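PDB 7KCT: 2-oxoglutarate carboxylase small subunit from Hydrogenobacter thermophilus, which belongs to the biotin carboxylase family of ATP-grasp proteins and binds adenosine-5'-diphosphate, magnesium ion and bicarbonate ion. Local coordinates for residues A[111-116]-A[274-279]; A[119-124]-A[295-300]; A[217-222]-A[282-287]; A[229-234]-A[266-271]. All coordinates share one frame; numbering follows the deposited sequence.

Contact 1: A[111-116]-A[274-279]; sequences IGPHWK and IGYYSA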
# COMPACT_ATOMS: atom_id res chain seq x y z
N ILE A 111 -7.53 17.28 -19.44
CA ILE A 111 -8.01 16.75 -18.15
C ILE A 111 -7.51 17.73 -17.07
O ILE A 111 -6.39 17.61 -16.53
CB ILE A 111 -7.54 15.31 -17.91
CG1 ILE A 111 -8.13 14.40 -18.99
CG2 ILE A 111 -7.92 14.83 -16.51
CD1 ILE A 111 -7.49 13.00 -19.04
N GLY A 112 -8.35 18.69 -16.76
CA GLY A 112 -7.99 19.84 -15.95
C GLY A 112 -9.12 20.85 -16.02
O GLY A 112 -10.18 20.57 -16.60
N PRO A 113 -8.97 22.01 -15.38
CA PRO A 113 -10.06 23.01 -15.39
C PRO A 113 -10.04 23.74 -16.73
O PRO A 113 -9.12 23.61 -17.53
CB PRO A 113 -9.73 23.92 -14.18
CG PRO A 113 -8.24 23.84 -14.05
CD PRO A 113 -7.85 22.41 -14.50
N HIS A 114 -11.08 24.52 -16.99
CA HIS A 114 -11.10 25.29 -18.23
C HIS A 114 -9.86 26.16 -18.39
O HIS A 114 -9.37 26.77 -17.43
CB HIS A 114 -12.38 26.13 -18.27
CG HIS A 114 -12.70 26.63 -19.63
ND1 HIS A 114 -12.09 27.74 -20.16
CD2 HIS A 114 -13.41 26.07 -20.63
CE1 HIS A 114 -12.52 27.92 -21.40
NE2 HIS A 114 -13.29 26.90 -21.72
N TRP A 115 -9.38 26.27 -19.62
CA TRP A 115 -8.22 27.11 -19.82
C TRP A 115 -8.42 28.58 -19.40
O TRP A 115 -7.43 29.23 -19.13
CB TRP A 115 -7.76 27.09 -21.27
CG TRP A 115 -8.70 27.77 -22.24
CD1 TRP A 115 -9.71 27.18 -22.95
CD2 TRP A 115 -8.72 29.16 -22.61
NE1 TRP A 115 -10.35 28.12 -23.74
CE2 TRP A 115 -9.76 29.34 -23.55
CE3 TRP A 115 -7.94 30.27 -22.25
CZ2 TRP A 115 -10.06 30.58 -24.12
CZ3 TRP A 115 -8.25 31.50 -22.81
CH2 TRP A 115 -9.28 31.64 -23.75
N LYS A 116 -9.62 29.12 -19.34
CA LYS A 116 -9.78 30.49 -18.90
C LYS A 116 -9.51 30.65 -17.42
O LYS A 116 -9.10 31.73 -16.97
CB LYS A 116 -11.19 30.96 -19.16
CG LYS A 116 -11.56 31.33 -20.54
CD LYS A 116 -13.04 31.74 -20.47
CE LYS A 116 -13.70 31.52 -21.84
NZ LYS A 116 -14.49 32.74 -22.22
N ILE A 274 -15.74 31.10 -9.75
CA ILE A 274 -14.91 31.20 -10.94
C ILE A 274 -15.15 30.02 -11.89
O ILE A 274 -14.39 29.81 -12.84
CB ILE A 274 -13.41 31.31 -10.59
CG1 ILE A 274 -12.89 30.06 -9.89
CG2 ILE A 274 -13.13 32.54 -9.74
CD1 ILE A 274 -11.40 30.08 -9.63
N GLY A 275 -16.20 29.25 -11.63
CA GLY A 275 -16.51 28.08 -12.42
C GLY A 275 -15.40 27.05 -12.47
O GLY A 275 -15.01 26.62 -13.56
N TYR A 276 -14.89 26.63 -11.31
CA TYR A 276 -13.80 25.65 -11.25
C TYR A 276 -14.39 24.25 -11.39
O TYR A 276 -15.41 23.94 -10.78
CB TYR A 276 -13.00 25.74 -9.92
CG TYR A 276 -11.62 25.11 -10.05
CD1 TYR A 276 -10.60 25.79 -10.64
CD2 TYR A 276 -11.36 23.81 -9.60
CE1 TYR A 276 -9.37 25.23 -10.81
CE2 TYR A 276 -10.08 23.23 -9.77
CZ TYR A 276 -9.11 23.96 -10.39
OH TYR A 276 -7.82 23.50 -10.62
N TYR A 277 -13.71 23.39 -12.15
CA TYR A 277 -13.97 21.95 -12.11
C TYR A 277 -12.64 21.21 -12.28
O TYR A 277 -11.61 21.81 -12.59
CB TYR A 277 -15.03 21.50 -13.17
CG TYR A 277 -14.79 21.94 -14.61
CD1 TYR A 277 -13.76 21.38 -15.36
CD2 TYR A 277 -15.66 22.84 -15.26
CE1 TYR A 277 -13.54 21.76 -16.68
CE2 TYR A 277 -15.44 23.24 -16.60
CZ TYR A 277 -14.39 22.68 -17.30
OH TYR A 277 -14.15 23.04 -18.61
N SER A 278 -12.69 19.90 -12.06
CA SER A 278 -11.50 19.05 -11.99
C SER A 278 -10.92 19.29 -10.60
O SER A 278 -11.62 19.81 -9.72
CB SER A 278 -10.46 19.34 -13.07
OG SER A 278 -9.52 18.27 -13.06
N ALA A 279 -9.66 18.92 -10.40
CA ALA A 279 -8.99 19.05 -9.13
C ALA A 279 -8.22 20.36 -9.10
O ALA A 279 -7.71 20.84 -10.12
CB ALA A 279 -8.02 17.89 -8.88
O HOH W 1 -12.84 25.04 -14.86
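Tyr276 and Tyr277 pack on Pro113 and His114 where the end of helix 257-273 faces the start of helix 115-120, a junction between the biotin carboxylase N-terminal domain and the ATP-grasp domain. Gly275, at positive phi, is the C-prime residue of a Schellman motif, and its O accepts from a water at 3.0 Å. The same water accepts from His114 N at 2.8 Å and, at longer range, from Tyr277 N, so three backbone groups grip it; it also sits over the centre of one face of the Tyr277 ring. Tyr276 comes next, its CG anti to the backbone N (chi1 -160°), which lays the ring alongside Pro113. Pro113 CB stands over one face, 4.1 Å from the Tyr276 ring centroid and 29° off the normal, a CH-pi contact, while Tyr276 OH donates to Ala279 O at 2.7 Å. Tyr277 sends its ring along the other segment: Gly112 O lies at the ring edge, near its plane, and the hydroxyl reaches the edge of the His114 ring. His114 is the N-cap of helix 115-120: its ND1 accepts from Lys116 N, with an N-H...N angle of 173°. Where the strand begins, Ser278 points toward Gly112, and its CB lies 3.6 Å from Gly112 C.

Contact 2: A[119-124]-A[295-300]; sequences ELMGDK and IEMNTR. With MG (magnesium ion), chain E; ADP (adenosine-5'-diphosphate), chain C; ADP (adenosine-5'-diphosphate), chain D.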
# COMPACT_ATOMS: atom_id res chain seq x y z
N GLU A 119 -5.75 30.60 -16.86
CA GLU A 119 -5.18 31.91 -17.14
C GLU A 119 -5.54 32.93 -16.05
O GLU A 119 -4.72 33.78 -15.69
CB GLU A 119 -5.69 32.39 -18.48
CG GLU A 119 -4.86 33.37 -19.23
CD GLU A 119 -5.47 33.49 -20.61
OE1 GLU A 119 -6.65 33.90 -20.66
OE2 GLU A 119 -4.82 33.09 -21.61
N LEU A 120 -6.76 32.90 -15.58
CA LEU A 120 -7.16 33.83 -14.53
C LEU A 120 -6.32 33.67 -13.27
O LEU A 120 -5.86 34.66 -12.69
CB LEU A 120 -8.62 33.61 -14.21
CG LEU A 120 -9.20 34.42 -13.06
CD1 LEU A 120 -9.34 35.91 -13.43
CD2 LEU A 120 -10.53 33.84 -12.56
N MET A 121 -6.18 32.44 -12.76
CA MET A 121 -5.50 32.17 -11.52
C MET A 121 -4.02 31.97 -11.69
O MET A 121 -3.36 31.57 -10.72
CB MET A 121 -6.11 30.95 -10.85
CG MET A 121 -7.55 31.19 -10.71
SD MET A 121 -8.01 32.70 -9.74
CE MET A 121 -7.85 32.27 -7.95
N GLY A 122 -3.48 32.30 -12.84
CA GLY A 122 -2.08 32.13 -13.14
C GLY A 122 -1.18 33.22 -12.64
O GLY A 122 0.04 33.11 -12.74
N ASP A 123 -1.76 34.28 -12.11
CA ASP A 123 -1.01 35.38 -11.54
C ASP A 123 -1.46 35.49 -10.09
O ASP A 123 -2.67 35.56 -9.83
CB ASP A 123 -1.27 36.65 -12.33
CG ASP A 123 -0.68 37.87 -11.69
OD1 ASP A 123 -1.37 38.45 -10.81
OD2 ASP A 123 0.47 38.24 -12.02
N LYS A 124 -0.50 35.47 -9.16
CA LYS A 124 -0.88 35.42 -7.74
C LYS A 124 -1.62 36.69 -7.32
O LYS A 124 -2.56 36.62 -6.52
CB LYS A 124 0.36 35.23 -6.84
CG LYS A 124 1.06 33.83 -6.90
CD LYS A 124 1.92 33.54 -5.61
CE LYS A 124 2.94 32.43 -5.84
NZ LYS A 124 4.38 32.85 -5.65
N ILE A 295 -3.09 32.52 -0.07
CA ILE A 295 -1.93 33.03 -0.78
C ILE A 295 -1.86 32.64 -2.26
O ILE A 295 -1.22 33.35 -3.05
CB ILE A 295 -0.62 32.60 -0.08
CG1 ILE A 295 -0.56 31.07 0.09
CG2 ILE A 295 -0.47 33.38 1.28
CD1 ILE A 295 0.88 30.50 0.41
N GLU A 296 -2.43 31.49 -2.65
CA GLU A 296 -2.30 31.11 -4.06
C GLU A 296 -3.17 29.90 -4.31
O GLU A 296 -3.53 29.18 -3.39
CB GLU A 296 -0.84 30.83 -4.50
CG GLU A 296 -0.33 29.40 -4.26
CD GLU A 296 0.82 28.98 -5.20
OE1 GLU A 296 1.19 29.73 -6.12
OE2 GLU A 296 1.36 27.86 -4.98
N MET A 297 -3.52 29.70 -5.58
CA MET A 297 -4.30 28.53 -5.98
C MET A 297 -3.45 27.76 -6.98
O MET A 297 -2.74 28.36 -7.78
CB MET A 297 -5.62 28.91 -6.65
CG MET A 297 -6.45 27.69 -7.01
SD MET A 297 -8.14 27.98 -7.61
CE MET A 297 -8.82 26.32 -7.28
N ASN A 298 -3.47 26.43 -6.92
CA ASN A 298 -2.79 25.60 -7.91
C ASN A 298 -3.90 24.92 -8.70
O ASN A 298 -4.69 24.18 -8.12
CB ASN A 298 -1.87 24.55 -7.27
CG ASN A 298 -0.57 25.13 -6.72
OD1 ASN A 298 -0.02 24.63 -5.74
ND2 ASN A 298 -0.04 26.12 -7.40
N THR A 299 -3.98 25.21 -9.99
CA THR A 299 -5.10 24.73 -10.82
C THR A 299 -4.72 23.41 -11.51
O THR A 299 -4.63 23.32 -12.74
CB THR A 299 -5.49 25.78 -11.84
OG1 THR A 299 -4.36 26.10 -12.66
CG2 THR A 299 -5.96 27.05 -11.15
N ARG A 300 -4.45 22.40 -10.68
CA ARG A 300 -3.89 21.12 -11.13
C ARG A 300 -3.86 20.17 -9.94
O ARG A 300 -4.08 20.57 -8.79
CB ARG A 300 -2.50 21.31 -11.73
CG ARG A 300 -1.51 22.08 -10.81
CD ARG A 300 -0.06 21.75 -11.09
NE ARG A 300 0.91 22.48 -10.26
CZ ARG A 300 1.34 22.09 -9.05
NH1 ARG A 300 0.89 20.96 -8.49
NH2 ARG A 300 2.24 22.84 -8.41
MG MG E . 2.69 27.21 -3.55
PB ADP C . 5.01 28.87 -4.81
O1B ADP C . 6.44 28.86 -5.24
O2B ADP C . 4.32 27.83 -3.97
O3B ADP C . 4.06 29.52 -5.80
PA ADP C . 3.75 30.19 -2.67
O1A ADP C . 2.80 29.11 -2.31
O2A ADP C . 3.24 31.62 -2.57
O3A ADP C . 5.00 30.26 -3.62
O5' ADP C . 4.59 30.25 -1.00
C5' ADP C . 5.85 29.50 -0.94
C4' ADP C . 6.01 29.19 0.49
O4' ADP C . 6.56 30.41 1.04
C3' ADP C . 4.72 28.92 1.18
O3' ADP C . 4.50 27.51 1.30
C2' ADP C . 5.10 29.43 2.57
O2' ADP C . 6.05 28.53 3.25
C1' ADP C . 5.92 30.66 2.29
N9 ADP C . 5.07 31.87 2.22
C8 ADP C . 4.30 32.37 1.16
N7 ADP C . 3.69 33.53 1.50
C5 ADP C . 4.06 33.77 2.82
C6 ADP C . 3.75 34.81 3.73
N6 ADP C . 2.93 35.82 3.35
N1 ADP C . 4.22 34.80 5.00
C2 ADP C . 5.04 33.75 5.29
N3 ADP C . 5.43 32.71 4.53
C4 ADP C . 4.91 32.75 3.28
PB ADP D . 3.14 20.69 -5.41
O1B ADP D . 2.43 19.73 -6.36
O2B ADP D . 2.79 20.76 -3.95
O3B ADP D . 3.54 22.00 -6.01
PA ADP D . 6.02 20.83 -5.89
O1A ADP D . 7.35 20.17 -6.00
O2A ADP D . 5.85 22.34 -5.76
O3A ADP D . 4.86 20.05 -5.15
O5' ADP D . 5.54 20.74 -7.80
C5' ADP D . 6.25 19.62 -8.49
C4' ADP D . 6.83 19.99 -9.78
O4' ADP D . 6.19 21.05 -10.45
C3' ADP D . 8.34 20.43 -9.35
O3' ADP D . 9.18 20.01 -10.29
C2' ADP D . 8.07 21.99 -9.34
O2' ADP D . 9.16 22.70 -9.70
C1' ADP D . 7.13 22.02 -10.58
N9 ADP D . 6.19 23.21 -10.63
C8 ADP D . 5.30 23.69 -9.64
N7 ADP D . 4.61 24.80 -10.02
C5 ADP D . 5.03 25.02 -11.31
C6 ADP D . 4.68 26.02 -12.23
N6 ADP D . 3.76 26.99 -11.90
N1 ADP D . 5.25 26.04 -13.48
C2 ADP D . 6.19 25.05 -13.72
N3 ADP D . 6.63 24.03 -12.94
C4 ADP D . 6.01 24.04 -11.72
O HOH W 2 -2.60 31.79 -7.48
O HOH W 3 2.46 25.18 -4.77
O HOH W 4 3.59 26.08 -2.27
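Met121 meets Met297 and Thr299 just past the end of helix 115-120. Its CB lies 3.9 Å from Thr299 CG2, and the chain, bent at chi2 (-58°) and chi3 (-79°), turns the thioether so that Met121 CE comes 4.2 Å from Met297 CB. Beside this apolar patch a water accepts from Met297 N at 3.0 Å and donates weakly to Met121 O, bridging the backbones. Further along, Asp123 N-caps the next helix and forms a salt bridge with Arg202; both belong to the bicarbonate pocket. Lys124 crosses Glu296 at a slant: Lys124 CE is 3.2 Å from Glu296 OE1, whereas the charged atoms, Lys124 NZ and Glu296 OE1, stand 4.5 Å apart, beyond a salt bridge. Lys124 NZ donates weakly to O3A of one ADP and to Ala167 O. Glu296 binds magnesium through OE2 at 2.1 Å, joined there by Glu283. Arg300 grips a second ADP with two bonds, from NH1 to O1B and NH2 to O3B. Ile295 and Glu296 both face Glu283, a classic beta bulge. Strand 292-298 is an outer strand of the four-stranded ATP-grasp sheet, pairing with strand 278-286 and meeting the turn between helices 115-120 and 124-133.

Contact 3: A[217-222]-A[282-287]; sequences IEFQVL and MEFIAD. With MG (magnesium ion), chain E; ADP (adenosine-5'-diphosphate), chain C.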
# COMPACT_ATOMS: atom_id res chain seq x y z
N ILE A 217 -1.20 25.59 5.16
CA ILE A 217 -2.43 24.81 5.21
C ILE A 217 -3.10 24.94 3.84
O ILE A 217 -3.28 26.05 3.33
CB ILE A 217 -3.38 25.30 6.33
CG1 ILE A 217 -2.69 25.26 7.71
CG2 ILE A 217 -4.64 24.55 6.30
CD1 ILE A 217 -2.29 23.94 8.16
N GLU A 218 -3.47 23.81 3.23
CA GLU A 218 -4.03 23.88 1.88
C GLU A 218 -5.25 22.99 1.76
O GLU A 218 -5.32 21.92 2.39
CB GLU A 218 -2.97 23.50 0.82
CG GLU A 218 -2.56 22.06 0.92
CD GLU A 218 -1.48 21.72 -0.05
OE1 GLU A 218 -0.85 22.66 -0.58
OE2 GLU A 218 -1.24 20.50 -0.28
N PHE A 219 -6.26 23.48 1.03
CA PHE A 219 -7.53 22.80 0.86
C PHE A 219 -7.66 22.23 -0.55
O PHE A 219 -7.44 22.94 -1.53
CB PHE A 219 -8.73 23.75 1.10
CG PHE A 219 -9.10 23.89 2.54
CD1 PHE A 219 -8.41 24.76 3.36
CD2 PHE A 219 -10.10 23.14 3.07
CE1 PHE A 219 -8.74 24.88 4.69
CE2 PHE A 219 -10.42 23.27 4.42
CZ PHE A 219 -9.73 24.14 5.21
N GLN A 220 -8.12 21.00 -0.62
CA GLN A 220 -8.31 20.28 -1.86
C GLN A 220 -9.74 20.47 -2.31
O GLN A 220 -10.68 20.23 -1.53
CB GLN A 220 -8.04 18.80 -1.61
CG GLN A 220 -8.25 17.88 -2.78
CD GLN A 220 -7.23 18.08 -3.86
OE1 GLN A 220 -6.04 17.78 -3.68
NE2 GLN A 220 -7.69 18.58 -5.00
N VAL A 221 -9.93 20.93 -3.54
CA VAL A 221 -11.28 20.97 -4.10
C VAL A 221 -11.35 20.03 -5.30
O VAL A 221 -10.34 19.74 -5.95
CB VAL A 221 -11.74 22.39 -4.50
CG1 VAL A 221 -11.59 23.38 -3.32
CG2 VAL A 221 -11.00 22.89 -5.70
N LEU A 222 -12.56 19.54 -5.57
CA LEU A 222 -12.89 18.67 -6.70
C LEU A 222 -14.28 19.06 -7.21
O LEU A 222 -15.23 19.06 -6.43
CB LEU A 222 -12.85 17.21 -6.25
CG LEU A 222 -12.99 16.13 -7.32
CD1 LEU A 222 -11.82 16.17 -8.26
CD2 LEU A 222 -13.09 14.75 -6.70
N MET A 282 -6.30 25.28 -3.03
CA MET A 282 -6.14 26.65 -2.52
C MET A 282 -5.20 26.65 -1.33
O MET A 282 -5.42 25.91 -0.37
CB MET A 282 -7.49 27.22 -2.15
CG MET A 282 -8.36 27.29 -3.39
SD MET A 282 -9.54 28.46 -2.88
CE MET A 282 -11.01 27.92 -3.75
N GLU A 283 -4.10 27.40 -1.43
CA GLU A 283 -3.09 27.36 -0.39
C GLU A 283 -3.26 28.60 0.50
O GLU A 283 -3.49 29.70 -0.02
CB GLU A 283 -1.69 27.32 -1.00
CG GLU A 283 -1.50 26.12 -1.98
CD GLU A 283 -0.04 25.86 -2.40
OE1 GLU A 283 0.33 24.68 -2.50
OE2 GLU A 283 0.72 26.82 -2.69
N PHE A 284 -3.19 28.37 1.82
CA PHE A 284 -3.31 29.36 2.90
C PHE A 284 -2.05 29.35 3.76
O PHE A 284 -1.39 28.32 3.91
CB PHE A 284 -4.46 29.03 3.82
CG PHE A 284 -5.78 29.09 3.17
CD1 PHE A 284 -6.21 28.05 2.37
CD2 PHE A 284 -6.59 30.21 3.34
CE1 PHE A 284 -7.43 28.11 1.79
CE2 PHE A 284 -7.82 30.28 2.76
CZ PHE A 284 -8.24 29.24 1.98
N ILE A 285 -1.71 30.50 4.34
CA ILE A 285 -0.77 30.64 5.45
C ILE A 285 -1.60 30.81 6.72
O ILE A 285 -2.56 31.58 6.74
CB ILE A 285 0.15 31.85 5.25
CG1 ILE A 285 1.14 31.65 4.10
CG2 ILE A 285 0.93 32.16 6.53
CD1 ILE A 285 2.09 30.51 4.33
N ALA A 286 -1.22 30.13 7.80
CA ALA A 286 -1.92 30.25 9.07
C ALA A 286 -1.02 30.97 10.07
O ALA A 286 0.15 30.60 10.23
CB ALA A 286 -2.30 28.87 9.60
N ASP A 287 -1.57 31.97 10.76
CA ASP A 287 -0.75 32.72 11.71
C ASP A 287 -0.76 32.03 13.07
O ASP A 287 -1.41 31.01 13.27
CB ASP A 287 -1.22 34.17 11.86
CG ASP A 287 -2.59 34.27 12.50
OD1 ASP A 287 -3.10 33.28 13.05
OD2 ASP A 287 -3.16 35.37 12.46
MG MG E . 2.69 27.21 -3.55
PB ADP C . 5.01 28.87 -4.81
O1B ADP C . 6.44 28.86 -5.24
O2B ADP C . 4.32 27.83 -3.97
O3B ADP C . 4.06 29.52 -5.80
PA ADP C . 3.75 30.19 -2.67
O1A ADP C . 2.80 29.11 -2.31
O2A ADP C . 3.24 31.62 -2.57
O3A ADP C . 5.00 30.26 -3.62
O5' ADP C . 4.59 30.25 -1.00
C5' ADP C . 5.85 29.50 -0.94
C4' ADP C . 6.01 29.19 0.49
O4' ADP C . 6.56 30.41 1.04
C3' ADP C . 4.72 28.92 1.18
O3' ADP C . 4.50 27.51 1.30
C2' ADP C . 5.10 29.43 2.57
O2' ADP C . 6.05 28.53 3.25
C1' ADP C . 5.92 30.66 2.29
N9 ADP C . 5.07 31.87 2.22
C8 ADP C . 4.30 32.37 1.16
N7 ADP C . 3.69 33.53 1.50
C5 ADP C . 4.06 33.77 2.82
C6 ADP C . 3.75 34.81 3.73
N6 ADP C . 2.93 35.82 3.35
N1 ADP C . 4.22 34.80 5.00
C2 ADP C . 5.04 33.75 5.29
N3 ADP C . 5.43 32.71 4.53
C4 ADP C . 4.91 32.75 3.28
O HOH W 3 2.46 25.18 -4.77
O HOH W 4 3.59 26.08 -2.27
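Glu218 and Glu283 lie side by side on one face of the antiparallel ATP-grasp sheet, with Glu218 OE1 and Glu283 OE1 3.0 Å apart. Both are acceptors, so this is a close approach of like charges; Lys245 forms salt bridges to both atoms and would probably offset the repulsion, while Arg235 pairs with Glu218 OE2. Glu283 runs extended beyond CG and binds magnesium through OE2 at 2.2 Å, the ion also holding O2B and O1A of an ADP. The backbones carry four hydrogen bonds around this non-hydrogen-bonded pair. On one flank Phe219 N donates to Met282 O at 2.9 Å, and Met282 N answers to Phe219 O. On the other, Phe284 N gives to Ile217 O at 2.8 Å, and Ile217 N returns to Phe284 O. The N-to-C directions of the two short segments differ by 154°, close to antiparallel. On the opposite sheet face Phe219 and Phe284 meet obliquely, ring planes 77° apart, with Phe219 CD1 3.8 Å from Phe284 CE1, and Val267 of helix 257-273 packs on Phe284. At the far end Ile217 CG1 touches Ala286 CB at 4.1 Å.

Contact 4: A[229-234]-A[266-271]; sequences VIHLGE and LVVKAA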
# COMPACT_ATOMS: atom_id res chain seq x y z
N VAL A 229 -19.33 21.13 -6.72
CA VAL A 229 -17.98 21.28 -6.19
C VAL A 229 -17.99 20.88 -4.72
O VAL A 229 -18.85 21.34 -3.95
CB VAL A 229 -17.46 22.71 -6.35
CG1 VAL A 229 -16.00 22.82 -5.90
CG2 VAL A 229 -17.64 23.22 -7.78
N ILE A 230 -17.03 20.04 -4.32
CA ILE A 230 -16.83 19.67 -2.93
C ILE A 230 -15.39 19.97 -2.54
O ILE A 230 -14.51 20.20 -3.39
CB ILE A 230 -17.16 18.19 -2.65
CG1 ILE A 230 -16.25 17.25 -3.44
CG2 ILE A 230 -18.64 17.85 -2.96
CD1 ILE A 230 -16.47 15.78 -3.12
N HIS A 231 -15.13 19.99 -1.23
CA HIS A 231 -13.78 20.04 -0.72
C HIS A 231 -13.44 18.70 -0.09
O HIS A 231 -14.33 17.93 0.31
CB HIS A 231 -13.57 21.21 0.29
CG HIS A 231 -14.23 21.00 1.60
ND1 HIS A 231 -13.71 20.17 2.56
CD2 HIS A 231 -15.33 21.58 2.16
CE1 HIS A 231 -14.50 20.17 3.62
NE2 HIS A 231 -15.47 21.04 3.41
N LEU A 232 -12.16 18.37 -0.08
CA LEU A 232 -11.69 17.15 0.54
C LEU A 232 -10.79 17.49 1.71
O LEU A 232 -9.78 16.84 1.95
CB LEU A 232 -10.99 16.24 -0.48
CG LEU A 232 -11.89 15.77 -1.63
CD1 LEU A 232 -11.08 14.97 -2.68
CD2 LEU A 232 -13.08 14.93 -1.08
N GLY A 233 -11.17 18.52 2.48
CA GLY A 233 -10.42 18.82 3.65
C GLY A 233 -9.06 19.39 3.29
O GLY A 233 -8.78 19.77 2.15
N GLU A 234 -8.22 19.47 4.31
CA GLU A 234 -6.97 20.19 4.19
C GLU A 234 -5.77 19.29 4.47
O GLU A 234 -5.89 18.15 4.93
CB GLU A 234 -6.98 21.42 5.11
CG GLU A 234 -6.56 21.21 6.53
CD GLU A 234 -7.50 20.38 7.34
OE1 GLU A 234 -7.16 20.19 8.52
OE2 GLU A 234 -8.54 19.91 6.83
N LEU A 266 -15.88 28.21 2.35
CA LEU A 266 -15.40 29.42 1.68
C LEU A 266 -14.67 29.09 0.39
O LEU A 266 -14.75 29.84 -0.60
CB LEU A 266 -14.46 30.19 2.60
CG LEU A 266 -15.22 30.84 3.75
CD1 LEU A 266 -14.35 31.97 4.32
CD2 LEU A 266 -16.66 31.34 3.50
N VAL A 267 -13.85 28.04 0.40
CA VAL A 267 -13.12 27.70 -0.81
C VAL A 267 -14.07 27.14 -1.86
O VAL A 267 -13.94 27.45 -3.04
CB VAL A 267 -11.96 26.72 -0.55
CG1 VAL A 267 -10.94 27.34 0.36
CG2 VAL A 267 -12.46 25.44 0.01
N VAL A 268 -15.04 26.34 -1.44
CA VAL A 268 -16.04 25.85 -2.40
C VAL A 268 -16.74 27.03 -3.06
O VAL A 268 -16.72 27.18 -4.30
CB VAL A 268 -17.04 24.91 -1.70
CG1 VAL A 268 -18.27 24.62 -2.60
CG2 VAL A 268 -16.39 23.61 -1.37
N LYS A 269 -17.27 27.94 -2.24
CA LYS A 269 -17.96 29.13 -2.76
C LYS A 269 -17.11 29.88 -3.76
O LYS A 269 -17.60 30.30 -4.81
CB LYS A 269 -18.35 30.07 -1.61
CG LYS A 269 -19.14 31.34 -2.03
CD LYS A 269 -19.43 32.28 -0.85
CE LYS A 269 -19.94 33.64 -1.34
NZ LYS A 269 -21.06 33.47 -2.32
N ALA A 270 -15.84 30.06 -3.47
CA ALA A 270 -15.01 30.79 -4.40
C ALA A 270 -14.74 29.97 -5.66
O ALA A 270 -14.62 30.53 -6.75
CB ALA A 270 -13.73 31.22 -3.70
N ALA A 271 -14.61 28.65 -5.51
CA ALA A 271 -14.41 27.76 -6.66
C ALA A 271 -15.60 27.82 -7.61
O ALA A 271 -15.44 27.91 -8.84
CB ALA A 271 -14.17 26.33 -6.17
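Val268 presses both its methyls against the backbone of strand 229-234, and this is the close part of the contact. With CG1 anti to the backbone N (chi1 167°), that methyl meets Val229 O at 3.6 Å, while the second branch, CG2, comes to 3.8 Å from His231 N and approaches the carbonyl carbon of Ile230. The helix side chain therefore lies across the peptide groups from Val229 to His231 and meets main chain more closely than side chain. One turn on, Ala271 adds its methyl: Ala271 CB is 4.0 Å from Val229 CG1. Val267 approaches more loosely, its CG2 4.4 Å from His231 CB, and beyond His231 the strand has no contact with the helix segment. Val268 CG2 lies at the edge of the imidazole, whose nitrogens have polar partners: ND1 accepts from Gly233 N, which lies 3° out of the ring plane, and NE2 is hydrogen-bonded to Glu261, an earlier residue of helix 257-273. Val268 is itself partly exposed, and the solvent side belongs to Lys269, which points away from the strand and forms a long, weak ion pair with Glu273. The axes of the short segments approach to 8.0 Å, their N-to-C directions are 145° apart, and only 211 Å² is buried. Val267 continues inward onto Val221, Met282 and Phe284, so helix 257-273 packs over several strands of one face. A helix laid against an antiparallel sheet in this way is the alpha+beta layering of the ATP-grasp fold.

How the contacts relate
From the N terminus, residues 111-116 and then 119-124, at the two ends of helix 115-120, each begin a long loop. Contact 1 closes the first at 274-279, before contact 2 closes the second at 295-300, so the two cross. Contact 3 opens and closes within the span of contact 2 but crosses contact 1. The shortest loop, contact 4, lies within all three. Strands 229-236, 215-223, 278-286 and 292-298 are consecutive neighbours in one sheet: contact 4 sets a helix on it, contact 3 pairs its middle strands, and contacts 1 and 2 bring the residues flanking helix 115-120 against 274-279 and 295-300. Contacts 2 and 3 share the magnesium ion and one ADP.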